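Local atomic coordinates of probable Thioesterase (Bartonella henselae, PDB entry 3HM0), a protein that probably hydrolyses thioester bonds, as a hot-dog-fold enzyme of the thioesterase superfamily. Residues A[35-40]-A[71-76]. Residues are numbered along the deposited sequence; the frame is centred on the assembly and turned at random.
Sequences AFHDFQ and LRDTGF
H37 and D73 join strand 37-42, outermost in the sheet of this chain, to the region where helix 58-72 gives way to a loop, in what is evidently a hot-dog fold, where an antiparallel sheet wraps around this helix. The contact is small, burying 88 Å², and lies at the protein surface.

One side-chain hydrogen bond carries it. ND1 of H37 donates to OD2 of D73 over 3.0 Å, with an N-H...O angle of 156°. The two side chains reach toward each other from facing sides. OD2 sits at the ring edge, near the imidazole plane, and is met from its anti side, somewhat out of the carboxylate plane. The carboxylate is turned 43° from the ring. In H37, CG lies anti to the carbonyl carbon (chi1 -70°), and this directs the imidazole at D73. The H37 ring also meets that of F70, three residues before D73.

Backbone bonds place the strand: H37 pairs with T115 and F39 with I113, both on strand 110-120. On the helix side, R72 forms a salt bridge to D108 of the second subunit.

Polar bonds within 71-76 gather on one carbonyl. L71 O accepts from G75 N at 3.1 Å and from T74 OG1 at 2.8 Å.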
ATOM      1  N   ALA A  35      22.490  -4.931 -21.395  1.00 55.11           N
ATOM      2  CA  ALA A  35      21.271  -4.222 -21.785  1.00 54.12           C
ATOM      3  C   ALA A  35      20.347  -3.909 -20.602  1.00 53.26           C
ATOM      4  O   ALA A  35      20.453  -4.520 -19.545  1.00 53.47           O
ATOM      5  CB  ALA A  35      20.524  -5.019 -22.862  1.00 54.13           C
ATOM      6  N   PHE A  36      19.463  -2.933 -20.791  1.00 52.45           N
ATOM      7  CA  PHE A  36      18.374  -2.649 -19.853  1.00 51.52           C
ATOM      8  C   PHE A  36      17.194  -3.577 -20.108  1.00 50.89           C
ATOM      9  O   PHE A  36      16.652  -3.594 -21.209  1.00 51.20           O
ATOM     10  CB  PHE A  36      17.888  -1.205 -20.015  1.00 51.25           C
ATOM     11  CG  PHE A  36      18.677  -0.209 -19.239  1.00 51.07           C
ATOM     12  CD1 PHE A  36      18.720  -0.265 -17.844  1.00 51.43           C
ATOM     13  CD2 PHE A  36      19.374   0.803 -19.888  1.00 51.07           C
ATOM     14  CE1 PHE A  36      19.460   0.675 -17.110  1.00 50.50           C
ATOM     15  CE2 PHE A  36      20.117   1.750 -19.159  1.00 50.15           C
ATOM     16  CZ  PHE A  36      20.159   1.682 -17.771  1.00 49.66           C
ATOM     17  N   HIS A  37      16.780  -4.335 -19.101  1.00 49.93           N
ATOM     18  CA  HIS A  37      15.567  -5.132 -19.224  1.00 48.86           C
ATOM     19  C   HIS A  37      14.362  -4.217 -19.164  1.00 47.86           C
ATOM     20  O   HIS A  37      14.328  -3.295 -18.354  1.00 47.90           O
ATOM     21  CB  HIS A  37      15.492  -6.170 -18.119  1.00 48.86           C
ATOM     22  CG  HIS A  37      16.506  -7.260 -18.253  1.00 50.70           C
ATOM     23  ND1 HIS A  37      16.245  -8.566 -17.891  1.00 52.70           N
ATOM     24  CD2 HIS A  37      17.778  -7.246 -18.719  1.00 52.04           C
ATOM     25  CE1 HIS A  37      17.316  -9.307 -18.119  1.00 53.24           C
ATOM     26  NE2 HIS A  37      18.259  -8.531 -18.624  1.00 54.19           N
ATOM     27  N   ASP A  38      13.388  -4.479 -20.032  1.00 46.66           N
ATOM     28  CA  ASP A  38      12.177  -3.671 -20.143  1.00 45.52           C
ATOM     29  C   ASP A  38      10.966  -4.394 -19.563  1.00 44.37           C
ATOM     30  O   ASP A  38      10.715  -5.573 -19.871  1.00 44.13           O
ATOM     31  CB  ASP A  38      11.895  -3.293 -21.610  1.00 45.75           C
ATOM     32  CG  ASP A  38      12.726  -2.104 -22.095  1.00 46.90           C
ATOM     33  OD1 ASP A  38      13.788  -1.808 -21.512  1.00 47.20           O
ATOM     34  OD2 ASP A  38      12.311  -1.458 -23.081  1.00 48.60           O
ATOM     35  N   PHE A  39      10.219  -3.666 -18.731  1.00 42.64           N
ATOM     36  CA  PHE A  39       8.948  -4.132 -18.203  1.00 40.86           C
ATOM     37  C   PHE A  39       7.880  -3.028 -18.130  1.00 39.69           C
ATOM     38  O   PHE A  39       8.148  -1.908 -17.689  1.00 39.40           O
ATOM     39  CB  PHE A  39       9.147  -4.775 -16.835  1.00 40.79           C
ATOM     40  CG  PHE A  39       7.986  -5.603 -16.402  1.00 41.03           C
ATOM     41  CD1 PHE A  39       7.704  -6.814 -17.040  1.00 40.21           C
ATOM     42  CD2 PHE A  39       7.138  -5.157 -15.384  1.00 40.83           C
ATOM     43  CE1 PHE A  39       6.598  -7.576 -16.664  1.00 40.37           C
ATOM     44  CE2 PHE A  39       6.029  -5.922 -14.990  1.00 41.07           C
ATOM     45  CZ  PHE A  39       5.761  -7.132 -15.628  1.00 39.66           C
ATOM     46  N   GLN A  40       6.665  -3.355 -18.553  1.00 38.09           N
ATOM     47  CA  GLN A  40       5.586  -2.382 -18.565  1.00 37.20           C
ATOM     48  C   GLN A  40       4.569  -2.605 -17.438  1.00 36.19           C
ATOM     49  O   GLN A  40       4.289  -3.736 -17.042  1.00 36.26           O
ATOM     50  CB  GLN A  40       4.874  -2.387 -19.910  1.00 37.11           C
ATOM     51  CG  GLN A  40       5.790  -2.118 -21.111  1.00 40.14           C
ATOM     52  CD  GLN A  40       5.061  -1.470 -22.285  1.00 42.26           C
ATOM     53  OE1 GLN A  40       3.946  -1.864 -22.652  1.00 43.89           O
ATOM     54  NE2 GLN A  40       5.683  -0.460 -22.864  1.00 42.43           N
ATOM     55  N   LEU A  71      15.097 -10.686 -11.937  1.00 41.64           N
ATOM     56  CA  LEU A  71      15.491 -11.886 -11.219  1.00 43.34           C
ATOM     57  C   LEU A  71      14.858 -13.142 -11.807  1.00 44.40           C
ATOM     58  O   LEU A  71      15.509 -14.163 -11.927  1.00 44.59           O
ATOM     59  CB  LEU A  71      15.174 -11.748  -9.724  1.00 43.30           C
ATOM     60  CG  LEU A  71      15.919 -10.618  -8.984  1.00 44.30           C
ATOM     61  CD1 LEU A  71      15.275 -10.280  -7.609  1.00 44.28           C
ATOM     62  CD2 LEU A  71      17.439 -10.874  -8.861  1.00 42.69           C
ATOM     63  N   ARG A  72      13.593 -13.053 -12.197  1.00 46.03           N
ATOM     64  CA  ARG A  72      12.899 -14.188 -12.782  1.00 47.37           C
ATOM     65  C   ARG A  72      13.394 -14.456 -14.215  1.00 48.68           C
ATOM     66  O   ARG A  72      13.407 -15.609 -14.669  1.00 49.26           O
ATOM     67  CB  ARG A  72      11.378 -13.952 -12.692  1.00 47.48           C
ATOM     68  CG  ARG A  72      10.484 -14.627 -13.747  1.00 46.66           C
ATOM     69  CD  ARG A  72       8.977 -14.601 -13.382  1.00 44.71           C
ATOM     70  NE  ARG A  72       8.485 -13.291 -12.964  1.00 42.18           N
ATOM     71  CZ  ARG A  72       8.017 -13.016 -11.744  1.00 42.51           C
ATOM     72  NH1 ARG A  72       7.606 -11.787 -11.449  1.00 41.46           N
ATOM     73  NH2 ARG A  72       7.959 -13.961 -10.812  1.00 42.02           N
ATOM     74  N   ASP A  73      13.822 -13.395 -14.912  1.00 49.66           N
ATOM     75  CA  ASP A  73      14.317 -13.487 -16.296  1.00 50.11           C
ATOM     76  C   ASP A  73      15.532 -14.394 -16.385  1.00 50.95           C
ATOM     77  O   ASP A  73      15.965 -14.765 -17.488  1.00 51.08           O
ATOM     78  CB  ASP A  73      14.737 -12.110 -16.827  1.00 50.17           C
ATOM     79  CG  ASP A  73      13.577 -11.298 -17.381  1.00 50.12           C
ATOM     80  OD1 ASP A  73      12.549 -11.882 -17.764  1.00 50.38           O
ATOM     81  OD2 ASP A  73      13.699 -10.059 -17.432  1.00 50.01           O
ATOM     82  N   THR A  74      16.093 -14.708 -15.213  1.00 51.27           N
ATOM     83  CA  THR A  74      17.351 -15.427 -15.113  1.00 51.29           C
ATOM     84  C   THR A  74      17.129 -16.766 -14.419  1.00 51.38           C
ATOM     85  O   THR A  74      17.575 -17.797 -14.917  1.00 51.89           O
ATOM     86  CB  THR A  74      18.452 -14.604 -14.358  1.00 51.26           C
ATOM     87  OG1 THR A  74      18.130 -14.532 -12.968  1.00 51.29           O
ATOM     88  CG2 THR A  74      18.615 -13.186 -14.924  1.00 50.66           C
ATOM     89  N   GLY A  75      16.453 -16.754 -13.270  1.00 51.18           N
ATOM     90  CA  GLY A  75      16.147 -18.001 -12.587  1.00 50.74           C
ATOM     91  C   GLY A  75      15.746 -17.953 -11.128  1.00 50.33           C
ATOM     92  O   GLY A  75      14.797 -18.630 -10.736  1.00 51.25           O
ATOM     93  N   PHE A  76      16.449 -17.176 -10.309  1.00 49.51           N
ATOM     94  CA  PHE A  76      16.260 -17.266  -8.851  1.00 48.33           C
ATOM     95  C   PHE A  76      15.148 -16.357  -8.295  1.00 47.67           C
ATOM     96  O   PHE A  76      15.446 -15.285  -7.729  1.00 47.92           O
ATOM     97  CB  PHE A  76      17.590 -17.028  -8.118  1.00 48.35           C
TER